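PDB 3N54: spore germination protein B3 from Bacillus subtilis subsp. subtilis, which takes part in the spore germination response to the mixture of L-asparagine, glucose, fructose and potassium ions as a lipoprotein component of a germinant receptor. Local coordinates for residues 166-171 against 177-182; 191-196 against 297-302; 204-209 against 251-256; 290-295 against 332-337. All coordinates share one frame; numbering follows the deposited sequence.

Contact 1 pairs the two strands of a beta hairpin in the five-stranded sheet, partly buried, with charged residues toward its turn. Contact 2 lies on the last strand of that sheet, where a tyrosine from the end of helix 271-299 packs without any hydrogen bond. Contacts 3 and 4 involve the four-stranded sheet, each centred about 20 Å from the centre of the chain: contact 3 is wholly buried and carries one indole hydrogen bond, contact 4 is partly buried and rests on sulfur and aromatic carbon. Contacts 2 and 4 share helix 271-299, while Leu-204 of segment 204-209 packs against Leu-166, Leu-196, Met-292 and Leu-295, touching all three other contacts.

Contact 1: residues 166-171 against 177-182; sequences LIQAVK and AKYDGA
Gln-168 folds its side chain back over the strand backbone that pairs with Asp-180 and Gly-181. Its CG stands opposite the backbone N (chi1 178°) and the chain then bends at chi2 (66°), which brings NE2 round to the carbonyl of the next residue. The bond from Gln-168 NE2 to Ala-169 O, 2.9 Å, is nearly straight and lies in the amide plane. Ala-169 O also accepts from Asp-180 N at 2.9 Å, so two donors grip this one oxygen, while Ala-169 N gives its hydrogen to Gly-181 O. These bonds surround a beta bulge: Gln-168 is paired with Ala-182 but Val-170 with Tyr-179, both antiparallel non-hydrogen-bonded pairs, so that between them Ala-169 faces both Asp-180 and Gly-181, the latter with positive phi. A water accepts from Gly-181 N and, weakly, from Gln-168 NE2.

The Tyr-179 ring crosses the Gln-168 side chain at about a right angle, its plane 71° from the amide, with Gln-168 CG 3.5 Å from Tyr-179 CD1. Val-170 runs beside the same ring, pointing the same way, and its CG1 meets Tyr-179 CD1 at 3.8 Å. Beyond the bulge Lys-171 N bonds Lys-178 O at 2.9 Å, and the Lys-171 side chain extends alongside Asp-180, whose carboxylate forms a salt bridge with Arg-110.

The hairpin of strands 165-172 and 177-186 lies within a mixed sheet, strand 105-109 flanking 165-172 and strand 191-196 flanking 177-186. Ile-167 packs on Leu-106 and Ala-108, and Tyr-179 on Met-107.

Contact 2: residues 191-196 against 297-302; sequences KLVGFL and HEYKTD
Tyr-299 makes a packing contact, without a hydrogen bond between the segments, where the end of helix 271-299 meets strand 191-196, an outermost strand of the five-stranded mixed sheet. Its ring lies along the backbone of the strand. CD2 of Tyr-299 is 3.5 Å from Val-193 O, and further along the ring CE2 comes within 3.6 Å of Gly-194 CA, so that the glycine brings its backbone directly against the ring. Tyr-299 OH lies 3.5 Å from Phe-195 O, too loosely placed for a hydrogen bond.

Tyr-299 stands in a wider pi-type turn near the end of the helix, and Lys-300 follows with positive phi. A chi1 of -54° turns CG away from the carbonyl carbon, and the ring projects from this turn onto the strand. Glu-298 CG lies 4.1 Å above the plane of the Tyr-299 ring, over its centre. Apolar side chains touch at two ends of the residue: Val-193 CG2 is 4.2 Å from Tyr-299 CB, and Leu-196 CD2 approaches CE1 of the same tyrosine more loosely. Tyr-299 also packs on Ile-184 of the neighbouring strand 177-186, while Leu-196 touches Thr-201 and Leu-204 of helix 198-208.

Contact 3: residues 204-209 against 251-256; sequences LSWVMG and VKTKGI
Trp-206 supplies the polar link of this buried contact, its indole N-H directed at Thr-253 on strand 245-258. The bond from Trp-206 NE1 to Thr-253 OG1 is 3.1 Å long and close to straight at 164°, and the hydroxyl oxygen lies at the indole edge, near the ring plane. With chi1 at -163°, the side chain leaves the last turn of helix 198-208 trans to its own amide nitrogen, and the ring is carried toward the strand. Thr-253 OG1 has a second hydrogen bond, with Ser-232 OG on strand 223-240.

The remaining contacts between the segments are apolar. The methyl of Thr-253 lies beside the same ring, its CG2 4.0 Å from Trp-206 CZ2. Val-251 divides its branches between two residues: CG1 approaches Trp-206 CD1 at 4.1 Å, while CG2 meets Val-207 CG1 at 4.2 Å. Just beyond, Gly-209 ends the helix in a Schellman motif.

The indole also meets the ring of Phe-340, the two planes about 15° apart. Hydrophobic packing thus accompanies the one hydrogen bond between the segments, which satisfies the buried indole N-H and probably limits rotation of the ring against the four-stranded sheet.

Contact 4: residues 290-295 against 332-337; sequences QVMDKL and TDFKYD. With SO4 (sulfate ion), chain B.
Met-292 lays both its CG and its sulfur against the Phe-334 ring, so one flexible side chain makes a CH-pi and a Met-aromatic contact at once. CG sits over one face, 4.0 Å from the centroid of the Phe-334 ring and displaced toward the rim, with Phe-334 CE1 its nearest ring atom at 3.6 Å. The sulfur comes in obliquely, Met-292 SD being 4.2 Å from the same centroid and 3.8 Å from Phe-334 CZ. This double approach follows from the shape of the methionine: it starts out extended from the backbone N (chi1 -156°), and bends at chi2 and chi3 then curl the thioether toward the ring. The two side chains cross at about a right angle.

Tyr-336, two residues along the strand, adds a lighter touch, its OH 4.0 Å from Met-292 CG. No hydrogen bond passes between the segments; the contact rests on van der Waals packing and the Met-aromatic approach.

Elsewhere on the helix Lys-294 donates from NZ to O3 of a sulfate ion at 2.6 Å, an ion that probably came from the crystallisation liquor. The same ammonium group forms a salt bridge with Glu-298.

Helix 271-299 packs against strand 333-342, an outermost strand of the four-stranded mixed sheet. Phe-334 meets the ring of Phe-247 on the neighbouring strand 245-258, the planes about 10° apart, while Met-292 also touches Leu-204 of helix 198-208 and Phe-329 of helix 325-331.

Contact 1: residues 166-171 against 177-182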
loop_
_atom_site.group_PDB
_atom_site.type_symbol
_atom_site.label_atom_id
_atom_site.label_comp_id
_atom_site.label_asym_id
_atom_site.label_seq_id
_atom_site.Cartn_x
_atom_site.Cartn_y
_atom_site.Cartn_z
ATOM N N LEU A 166 -1.902 2.834 3.662
ATOM C CA LEU A 166 -1.230 1.601 3.321
ATOM C C LEU A 166 -1.579 1.182 1.894
ATOM O O LEU A 166 -2.649 1.486 1.384
ATOM C CB LEU A 166 -1.611 0.493 4.302
ATOM C CG LEU A 166 -1.270 0.700 5.784
ATOM C CD1 LEU A 166 -1.813 -0.456 6.628
ATOM C CD2 LEU A 166 0.232 0.869 6.006
ATOM N N ILE A 167 -0.650 0.472 1.274
ATOM C CA ILE A 167 -0.813 -0.084 -0.049
ATOM C C ILE A 167 -0.325 -1.534 0.001
ATOM O O ILE A 167 0.759 -1.794 0.511
ATOM C CB ILE A 167 -0.007 0.732 -1.064
ATOM C CG1 ILE A 167 -0.079 0.109 -2.458
ATOM C CG2 ILE A 167 1.434 0.840 -0.618
ATOM C CD1 ILE A 167 0.577 0.976 -3.535
ATOM N N GLN A 168 -1.123 -2.470 -0.509
ATOM C CA GLN A 168 -0.744 -3.884 -0.541
ATOM C C GLN A 168 0.614 -4.067 -1.202
ATOM O O GLN A 168 0.850 -3.525 -2.269
ATOM C CB GLN A 168 -1.766 -4.715 -1.321
ATOM C CG GLN A 168 -1.404 -6.201 -1.441
ATOM C CD GLN A 168 -1.426 -6.913 -0.107
ATOM O OE1 GLN A 168 -2.453 -6.940 0.566
ATOM N NE2 GLN A 168 -0.297 -7.515 0.277
ATOM N N ALA A 169 1.491 -4.844 -0.575
ATOM C CA ALA A 169 2.808 -5.117 -1.136
ATOM C C ALA A 169 2.861 -6.517 -1.738
ATOM O O ALA A 169 2.157 -7.417 -1.281
ATOM C CB ALA A 169 3.880 -4.954 -0.076
ATOM N N VAL A 170 3.673 -6.680 -2.782
ATOM C CA VAL A 170 3.950 -7.994 -3.365
ATOM C C VAL A 170 5.460 -8.200 -3.452
ATOM O O VAL A 170 6.226 -7.238 -3.545
ATOM C CB VAL A 170 3.335 -8.173 -4.760
ATOM C CG1 VAL A 170 1.822 -8.045 -4.695
ATOM C CG2 VAL A 170 3.914 -7.160 -5.734
ATOM N N LYS A 171 5.887 -9.456 -3.407
ATOM C CA LYS A 171 7.306 -9.782 -3.470
ATOM C C LYS A 171 7.531 -11.016 -4.314
ATOM O O LYS A 171 6.788 -11.994 -4.210
ATOM C CB LYS A 171 7.874 -10.004 -2.066
ATOM C CG LYS A 171 9.385 -10.311 -2.020
ATOM C CD LYS A 171 9.917 -10.243 -0.589
ATOM C CE LYS A 171 11.413 -10.537 -0.502
ATOM N NZ LYS A 171 11.720 -11.998 -0.508
ATOM N N ALA A 177 5.457 -14.727 -7.547
ATOM C CA ALA A 177 4.967 -13.549 -6.850
ATOM C C ALA A 177 4.162 -13.995 -5.633
ATOM O O ALA A 177 3.679 -15.130 -5.583
ATOM C CB ALA A 177 4.112 -12.713 -7.768
ATOM N N LYS A 178 4.020 -13.100 -4.659
ATOM C CA LYS A 178 3.323 -13.416 -3.412
ATOM C C LYS A 178 2.965 -12.143 -2.646
ATOM O O LYS A 178 3.792 -11.236 -2.546
ATOM C CB LYS A 178 4.212 -14.321 -2.555
ATOM C CG LYS A 178 3.635 -14.743 -1.210
ATOM C CD LYS A 178 4.321 -16.027 -0.704
ATOM C CE LYS A 178 3.959 -16.365 0.751
ATOM N NZ LYS A 178 2.485 -16.441 0.998
ATOM N N TYR A 179 1.741 -12.064 -2.124
ATOM C CA TYR A 179 1.353 -10.927 -1.287
ATOM C C TYR A 179 2.234 -10.940 -0.050
ATOM O O TYR A 179 2.448 -11.994 0.543
ATOM C CB TYR A 179 -0.122 -10.974 -0.904
ATOM C CG TYR A 179 -1.040 -10.679 -2.061
ATOM C CD1 TYR A 179 -1.064 -9.417 -2.643
ATOM C CD2 TYR A 179 -1.887 -11.657 -2.578
ATOM C CE1 TYR A 179 -1.906 -9.133 -3.708
ATOM C CE2 TYR A 179 -2.733 -11.384 -3.644
ATOM C CZ TYR A 179 -2.737 -10.121 -4.203
ATOM O OH TYR A 179 -3.569 -9.846 -5.262
ATOM N N ASP A 180 2.762 -9.778 0.321
ATOM C CA ASP A 180 3.754 -9.714 1.385
ATOM C C ASP A 180 3.653 -8.423 2.194
ATOM O O ASP A 180 4.536 -7.572 2.146
ATOM C CB ASP A 180 5.149 -9.869 0.764
ATOM C CG ASP A 180 6.230 -10.135 1.793
ATOM O OD1 ASP A 180 5.901 -10.546 2.923
ATOM O OD2 ASP A 180 7.420 -9.940 1.463
ATOM N N GLY A 181 2.560 -8.286 2.934
ATOM C CA GLY A 181 2.354 -7.132 3.795
ATOM C C GLY A 181 1.922 -5.875 3.058
ATOM O O GLY A 181 1.202 -5.945 2.067
ATOM N N ALA A 182 2.380 -4.726 3.547
ATOM C CA ALA A 182 1.935 -3.442 3.034
ATOM C C ALA A 182 3.020 -2.368 3.066
ATOM O O ALA A 182 3.847 -2.338 3.964
ATOM C CB ALA A 182 0.732 -2.969 3.844
HETATM O O HOH W 1 0.103 -9.730 2.955
#

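Contact 2: residues 191-196 against 297-302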
loop_
_atom_site.group_PDB
_atom_site.type_symbol
_atom_site.label_atom_id
_atom_site.label_comp_id
_atom_site.label_asym_id
_atom_site.label_seq_id
_atom_site.Cartn_x
_atom_site.Cartn_y
_atom_site.Cartn_z
ATOM N N LYS A 191 5.494 9.643 -0.150
ATOM C CA LYS A 191 6.564 8.678 -0.368
ATOM C C LYS A 191 6.417 7.487 0.559
ATOM O O LYS A 191 5.843 7.598 1.654
ATOM C CB LYS A 191 7.929 9.322 -0.124
ATOM C CG LYS A 191 8.282 10.397 -1.120
ATOM C CD LYS A 191 9.640 11.013 -0.824
ATOM C CE LYS A 191 9.976 12.095 -1.838
ATOM N NZ LYS A 191 11.335 12.652 -1.630
ATOM N N LEU A 192 6.944 6.346 0.129
ATOM C CA LEU A 192 6.920 5.149 0.956
ATOM C C LEU A 192 8.039 5.276 1.990
ATOM O O LEU A 192 9.195 5.511 1.629
ATOM C CB LEU A 192 7.063 3.880 0.106
ATOM C CG LEU A 192 7.116 2.537 0.856
ATOM C CD1 LEU A 192 6.490 1.403 0.033
ATOM C CD2 LEU A 192 8.555 2.177 1.285
ATOM N N VAL A 193 7.687 5.145 3.269
ATOM C CA VAL A 193 8.661 5.291 4.364
ATOM C C VAL A 193 9.006 3.959 5.025
ATOM O O VAL A 193 9.912 3.896 5.855
ATOM C CB VAL A 193 8.175 6.293 5.432
ATOM C CG1 VAL A 193 8.065 7.702 4.833
ATOM C CG2 VAL A 193 6.851 5.849 6.038
ATOM N N GLY A 194 8.297 2.898 4.654
ATOM C CA GLY A 194 8.605 1.560 5.153
ATOM C C GLY A 194 7.561 0.540 4.746
ATOM O O GLY A 194 6.580 0.883 4.086
ATOM N N PHE A 195 7.784 -0.709 5.148
ATOM C CA PHE A 195 6.842 -1.804 4.922
ATOM C C PHE A 195 6.440 -2.465 6.239
ATOM O O PHE A 195 7.213 -2.515 7.186
ATOM C CB PHE A 195 7.462 -2.907 4.062
ATOM C CG PHE A 195 7.691 -2.531 2.631
ATOM C CD1 PHE A 195 6.702 -2.736 1.680
ATOM C CD2 PHE A 195 8.909 -2.010 2.224
ATOM C CE1 PHE A 195 6.919 -2.414 0.351
ATOM C CE2 PHE A 195 9.129 -1.682 0.902
ATOM C CZ PHE A 195 8.136 -1.886 -0.037
ATOM N N LEU A 196 5.219 -2.978 6.269
ATOM C CA LEU A 196 4.758 -3.826 7.341
ATOM C C LEU A 196 4.736 -5.237 6.762
ATOM O O LEU A 196 4.454 -5.418 5.575
ATOM C CB LEU A 196 3.365 -3.410 7.817
ATOM C CG LEU A 196 3.236 -2.063 8.546
ATOM C CD1 LEU A 196 1.797 -1.827 8.989
ATOM C CD2 LEU A 196 4.173 -1.988 9.739
ATOM N N HIS A 297 6.951 5.438 16.514
ATOM C CA HIS A 297 8.339 5.848 16.775
ATOM C C HIS A 297 9.371 5.464 15.713
ATOM O O HIS A 297 10.481 5.996 15.734
ATOM C CB HIS A 297 8.767 5.327 18.152
ATOM C CG HIS A 297 7.778 5.635 19.234
ATOM N ND1 HIS A 297 7.500 6.922 19.646
ATOM C CD2 HIS A 297 6.986 4.825 19.975
ATOM C CE1 HIS A 297 6.584 6.890 20.597
ATOM N NE2 HIS A 297 6.257 5.629 20.817
ATOM N N GLU A 298 9.035 4.553 14.804
ATOM C CA GLU A 298 9.939 4.234 13.700
ATOM C C GLU A 298 9.518 5.045 12.471
ATOM O O GLU A 298 10.299 5.835 11.956
ATOM C CB GLU A 298 9.948 2.736 13.382
ATOM C CG GLU A 298 11.048 2.319 12.400
ATOM C CD GLU A 298 10.991 0.849 12.002
ATOM O OE1 GLU A 298 11.840 0.435 11.200
ATOM O OE2 GLU A 298 10.108 0.103 12.476
ATOM N N TYR A 299 8.278 4.859 12.025
ATOM C CA TYR A 299 7.770 5.540 10.824
ATOM C C TYR A 299 7.139 6.902 11.131
ATOM O O TYR A 299 7.109 7.775 10.266
ATOM C CB TYR A 299 6.800 4.628 10.059
ATOM C CG TYR A 299 7.438 3.301 9.743
ATOM C CD1 TYR A 299 6.938 2.114 10.272
ATOM C CD2 TYR A 299 8.598 3.241 8.979
ATOM C CE1 TYR A 299 7.559 0.896 10.008
ATOM C CE2 TYR A 299 9.226 2.035 8.716
ATOM C CZ TYR A 299 8.698 0.868 9.229
ATOM O OH TYR A 299 9.323 -0.323 8.956
ATOM N N LYS A 300 6.643 7.075 12.354
ATOM C CA LYS A 300 6.085 8.348 12.810
ATOM C C LYS A 300 4.906 8.838 11.959
ATOM O O LYS A 300 4.810 10.032 11.634
ATOM C CB LYS A 300 7.178 9.427 12.871
ATOM C CG LYS A 300 8.368 9.074 13.766
ATOM C CD LYS A 300 9.398 10.199 13.766
ATOM C CE LYS A 300 10.580 9.880 14.662
ATOM N NZ LYS A 300 11.639 10.925 14.595
ATOM N N THR A 301 4.018 7.922 11.591
ATOM C CA THR A 301 2.803 8.313 10.888
ATOM C C THR A 301 1.661 7.330 11.141
ATOM O O THR A 301 1.885 6.167 11.485
ATOM C CB THR A 301 3.046 8.489 9.375
ATOM O OG1 THR A 301 2.032 9.345 8.835
ATOM C CG2 THR A 301 3.053 7.143 8.641
ATOM N N ASP A 302 0.445 7.843 10.989
ATOM C CA ASP A 302 -0.791 7.097 11.170
ATOM C C ASP A 302 -1.361 6.810 9.782
ATOM O O ASP A 302 -1.973 7.694 9.175
ATOM C CB ASP A 302 -1.767 7.922 12.029
ATOM C CG ASP A 302 -3.237 7.517 11.850
ATOM O OD1 ASP A 302 -3.524 6.369 11.446
ATOM O OD2 ASP A 302 -4.118 8.370 12.128
#

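Contact 3: residues 204-209 against 251-256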
loop_
_atom_site.group_PDB
_atom_site.type_symbol
_atom_site.label_atom_id
_atom_site.label_comp_id
_atom_site.label_asym_id
_atom_site.label_seq_id
_atom_site.Cartn_x
_atom_site.Cartn_y
_atom_site.Cartn_z
ATOM N N LEU A 204 -2.691 -5.372 12.431
ATOM C CA LEU A 204 -3.173 -3.996 12.371
ATOM C C LEU A 204 -4.593 -3.957 11.832
ATOM O O LEU A 204 -5.463 -3.292 12.393
ATOM C CB LEU A 204 -2.240 -3.151 11.501
ATOM C CG LEU A 204 -2.387 -1.637 11.588
ATOM C CD1 LEU A 204 -2.308 -1.155 13.036
ATOM C CD2 LEU A 204 -1.315 -0.976 10.721
ATOM N N SER A 205 -4.830 -4.698 10.758
ATOM C CA SER A 205 -6.159 -4.777 10.151
ATOM C C SER A 205 -7.203 -5.391 11.086
ATOM O O SER A 205 -8.376 -5.012 11.043
ATOM C CB SER A 205 -6.096 -5.596 8.864
ATOM O OG SER A 205 -7.381 -5.674 8.263
ATOM N N TRP A 206 -6.766 -6.344 11.914
ATOM C CA TRP A 206 -7.632 -7.044 12.864
ATOM C C TRP A 206 -8.125 -6.090 13.938
ATOM O O TRP A 206 -9.322 -6.024 14.230
ATOM C CB TRP A 206 -6.854 -8.191 13.524
ATOM C CG TRP A 206 -7.663 -9.256 14.219
ATOM C CD1 TRP A 206 -8.784 -9.092 14.983
ATOM C CD2 TRP A 206 -7.354 -10.656 14.264
ATOM N NE1 TRP A 206 -9.207 -10.308 15.472
ATOM C CE2 TRP A 206 -8.347 -11.281 15.043
ATOM C CE3 TRP A 206 -6.340 -11.441 13.703
ATOM C CZ2 TRP A 206 -8.357 -12.656 15.278
ATOM C CZ3 TRP A 206 -6.349 -12.809 13.939
ATOM C CH2 TRP A 206 -7.351 -13.403 14.722
ATOM N N VAL A 207 -7.188 -5.362 14.533
ATOM C CA VAL A 207 -7.491 -4.434 15.616
ATOM C C VAL A 207 -8.309 -3.236 15.119
ATOM O O VAL A 207 -9.196 -2.761 15.823
ATOM C CB VAL A 207 -6.196 -3.960 16.316
ATOM C CG1 VAL A 207 -6.499 -2.935 17.399
ATOM C CG2 VAL A 207 -5.456 -5.157 16.920
ATOM N N MET A 208 -8.025 -2.770 13.903
ATOM C CA MET A 208 -8.750 -1.639 13.322
ATOM C C MET A 208 -10.127 -2.024 12.776
ATOM O O MET A 208 -10.922 -1.148 12.447
ATOM C CB MET A 208 -7.921 -0.981 12.216
ATOM C CG MET A 208 -6.617 -0.370 12.710
ATOM S SD MET A 208 -6.835 0.889 13.978
ATOM C CE MET A 208 -7.765 2.111 13.054
ATOM N N GLY A 209 -10.409 -3.322 12.668
ATOM C CA GLY A 209 -11.732 -3.783 12.231
ATOM C C GLY A 209 -11.935 -3.884 10.729
ATOM O O GLY A 209 -13.043 -4.141 10.272
ATOM N N VAL A 251 -12.118 -4.839 20.654
ATOM C CA VAL A 251 -12.142 -5.811 19.569
ATOM C C VAL A 251 -12.959 -7.020 20.002
ATOM O O VAL A 251 -12.657 -7.653 21.013
ATOM C CB VAL A 251 -10.713 -6.266 19.167
ATOM C CG1 VAL A 251 -10.769 -7.358 18.112
ATOM C CG2 VAL A 251 -9.894 -5.088 18.666
ATOM N N LYS A 252 -14.009 -7.316 19.243
ATOM C CA LYS A 252 -14.837 -8.487 19.474
ATOM C C LYS A 252 -14.762 -9.360 18.232
ATOM O O LYS A 252 -15.124 -8.921 17.142
ATOM C CB LYS A 252 -16.281 -8.085 19.776
ATOM C CG LYS A 252 -16.462 -7.410 21.129
ATOM C CD LYS A 252 -17.935 -7.170 21.450
ATOM C CE LYS A 252 -18.123 -6.696 22.885
ATOM N NZ LYS A 252 -19.564 -6.586 23.263
ATOM N N THR A 253 -14.280 -10.587 18.401
ATOM C CA THR A 253 -14.082 -11.504 17.288
ATOM C C THR A 253 -14.644 -12.886 17.600
ATOM O O THR A 253 -14.428 -13.417 18.687
ATOM C CB THR A 253 -12.579 -11.657 16.964
ATOM O OG1 THR A 253 -11.960 -10.367 16.908
ATOM C CG2 THR A 253 -12.374 -12.382 15.638
ATOM N N LYS A 254 -15.369 -13.451 16.641
ATOM C CA LYS A 254 -15.891 -14.806 16.739
ATOM C C LYS A 254 -15.109 -15.659 15.751
ATOM O O LYS A 254 -14.823 -15.209 14.639
ATOM C CB LYS A 254 -17.386 -14.842 16.420
ATOM C CG LYS A 254 -18.259 -14.098 17.422
ATOM C CD LYS A 254 -19.739 -14.237 17.076
ATOM C CE LYS A 254 -20.641 -13.620 18.140
ATOM N NZ LYS A 254 -22.088 -13.757 17.798
ATOM N N GLY A 255 -14.764 -16.884 16.141
ATOM C CA GLY A 255 -13.966 -17.742 15.270
ATOM C C GLY A 255 -13.970 -19.228 15.571
ATOM O O GLY A 255 -14.516 -19.675 16.579
ATOM N N ILE A 256 -13.349 -19.982 14.666
ATOM C CA ILE A 256 -13.239 -21.432 14.764
ATOM C C ILE A 256 -11.872 -21.812 15.335
ATOM O O ILE A 256 -10.893 -21.085 15.156
ATOM C CB ILE A 256 -13.435 -22.096 13.384
ATOM C CG1 ILE A 256 -14.835 -21.795 12.847
ATOM C CG2 ILE A 256 -13.228 -23.600 13.463
ATOM C CD1 ILE A 256 -15.151 -22.488 11.538
#

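Contact 4: residues 290-295 against 332-337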
loop_
_atom_site.group_PDB
_atom_site.type_symbol
_atom_site.label_atom_id
_atom_site.label_comp_id
_atom_site.label_asym_id
_atom_site.label_seq_id
_atom_site.Cartn_x
_atom_site.Cartn_y
_atom_site.Cartn_z
ATOM N N GLN A 290 3.510 -3.950 19.267
ATOM C CA GLN A 290 4.748 -3.898 18.501
ATOM C C GLN A 290 4.547 -3.070 17.220
ATOM O O GLN A 290 5.365 -2.204 16.906
ATOM C CB GLN A 290 5.222 -5.322 18.184
ATOM C CG GLN A 290 6.519 -5.455 17.362
ATOM C CD GLN A 290 7.709 -4.746 17.963
ATOM O OE1 GLN A 290 7.807 -3.512 17.894
ATOM N NE2 GLN A 290 8.654 -5.519 18.519
ATOM N N VAL A 291 3.449 -3.323 16.507
ATOM C CA VAL A 291 3.158 -2.615 15.258
ATOM C C VAL A 291 2.921 -1.128 15.523
ATOM O O VAL A 291 3.464 -0.276 14.822
ATOM C CB VAL A 291 1.935 -3.209 14.519
ATOM C CG1 VAL A 291 1.624 -2.399 13.262
ATOM C CG2 VAL A 291 2.181 -4.670 14.165
ATOM N N MET A 292 2.131 -0.826 16.552
ATOM C CA MET A 292 1.834 0.562 16.904
ATOM C C MET A 292 3.104 1.309 17.313
ATOM O O MET A 292 3.241 2.496 17.062
ATOM C CB MET A 292 0.796 0.621 18.031
ATOM C CG MET A 292 0.008 1.923 18.098
ATOM S SD MET A 292 -0.902 2.317 16.582
ATOM C CE MET A 292 -1.575 0.723 16.137
ATOM N N ASP A 293 4.034 0.603 17.937
ATOM C CA ASP A 293 5.307 1.194 18.326
ATOM C C ASP A 293 6.129 1.583 17.089
ATOM O O ASP A 293 6.759 2.638 17.065
ATOM C CB ASP A 293 6.094 0.219 19.201
ATOM C CG ASP A 293 7.237 0.884 19.918
ATOM O OD1 ASP A 293 6.979 1.640 20.873
ATOM O OD2 ASP A 293 8.395 0.635 19.542
ATOM N N LYS A 294 6.118 0.727 16.069
ATOM C CA LYS A 294 6.773 1.037 14.797
ATOM C C LYS A 294 6.101 2.234 14.107
ATOM O O LYS A 294 6.779 3.105 13.579
ATOM C CB LYS A 294 6.763 -0.174 13.859
ATOM C CG LYS A 294 7.614 -1.340 14.341
ATOM C CD LYS A 294 7.320 -2.624 13.573
ATOM C CE LYS A 294 7.833 -2.599 12.140
ATOM N NZ LYS A 294 9.317 -2.614 12.061
ATOM N N LEU A 295 4.773 2.278 14.123
ATOM C CA LEU A 295 4.049 3.386 13.494
ATOM C C LEU A 295 4.325 4.698 14.220
ATOM O O LEU A 295 4.564 5.731 13.591
ATOM C CB LEU A 295 2.541 3.114 13.455
ATOM C CG LEU A 295 2.065 1.984 12.534
ATOM C CD1 LEU A 295 0.557 1.831 12.623
ATOM C CD2 LEU A 295 2.492 2.227 11.091
ATOM N N THR A 332 0.378 9.486 21.519
ATOM C CA THR A 332 -0.906 8.920 21.916
ATOM C C THR A 332 -0.751 7.574 22.624
ATOM O O THR A 332 0.150 6.800 22.312
ATOM C CB THR A 332 -1.828 8.765 20.682
ATOM O OG1 THR A 332 -2.008 10.046 20.062
ATOM C CG2 THR A 332 -3.179 8.203 21.073
ATOM N N ASP A 333 -1.637 7.314 23.584
ATOM C CA ASP A 333 -1.661 6.053 24.319
ATOM C C ASP A 333 -2.841 5.217 23.855
ATOM O O ASP A 333 -3.872 5.754 23.453
ATOM C CB ASP A 333 -1.767 6.298 25.828
ATOM C CG ASP A 333 -0.560 7.028 26.393
ATOM O OD1 ASP A 333 -0.215 6.775 27.565
ATOM O OD2 ASP A 333 0.049 7.851 25.672
ATOM N N PHE A 334 -2.689 3.900 23.926
ATOM C CA PHE A 334 -3.729 2.978 23.500
ATOM C C PHE A 334 -4.065 2.000 24.612
ATOM O O PHE A 334 -3.174 1.492 25.294
ATOM C CB PHE A 334 -3.283 2.216 22.246
ATOM C CG PHE A 334 -3.062 3.099 21.052
ATOM C CD1 PHE A 334 -1.859 3.763 20.879
ATOM C CD2 PHE A 334 -4.065 3.280 20.109
ATOM C CE1 PHE A 334 -1.655 4.592 19.782
ATOM C CE2 PHE A 334 -3.873 4.107 19.009
ATOM C CZ PHE A 334 -2.666 4.766 18.846
ATOM N N LYS A 335 -5.359 1.756 24.790
ATOM C CA LYS A 335 -5.860 0.807 25.763
ATOM C C LYS A 335 -6.761 -0.149 25.003
ATOM O O LYS A 335 -7.742 0.273 24.392
ATOM C CB LYS A 335 -6.648 1.519 26.863
ATOM C CG LYS A 335 -5.847 2.552 27.657
ATOM C CD LYS A 335 -4.782 1.900 28.530
ATOM C CE LYS A 335 -4.083 2.923 29.418
ATOM N NZ LYS A 335 -3.337 3.942 28.620
ATOM N N TYR A 336 -6.427 -1.431 25.036
ATOM C CA TYR A 336 -7.143 -2.425 24.254
ATOM C C TYR A 336 -8.046 -3.285 25.122
ATOM O O TYR A 336 -7.717 -3.586 26.265
ATOM C CB TYR A 336 -6.147 -3.315 23.503
ATOM C CG TYR A 336 -5.158 -2.536 22.668
ATOM C CD1 TYR A 336 -5.421 -2.240 21.334
ATOM C CD2 TYR A 336 -3.966 -2.077 23.215
ATOM C CE1 TYR A 336 -4.518 -1.513 20.565
ATOM C CE2 TYR A 336 -3.059 -1.352 22.454
ATOM C CZ TYR A 336 -3.341 -1.074 21.129
ATOM O OH TYR A 336 -2.442 -0.356 20.377
ATOM N N ASP A 337 -9.193 -3.660 24.570
ATOM C CA ASP A 337 -10.105 -4.586 25.213
ATOM C C ASP A 337 -10.456 -5.617 24.153
ATOM O O ASP A 337 -11.328 -5.395 23.314
ATOM C CB ASP A 337 -11.344 -3.862 25.744
ATOM C CG ASP A 337 -12.283 -4.782 26.517
ATOM O OD1 ASP A 337 -12.986 -4.278 27.418
ATOM O OD2 ASP A 337 -12.323 -6.002 26.238
HETATM S S SO4 B . 11.998 -4.653 13.167
HETATM O O1 SO4 B . 12.609 -3.369 12.847
HETATM O O2 SO4 B . 12.215 -5.569 12.052
HETATM O O3 SO4 B . 10.565 -4.497 13.389
HETATM O O4 SO4 B . 12.600 -5.185 14.383
#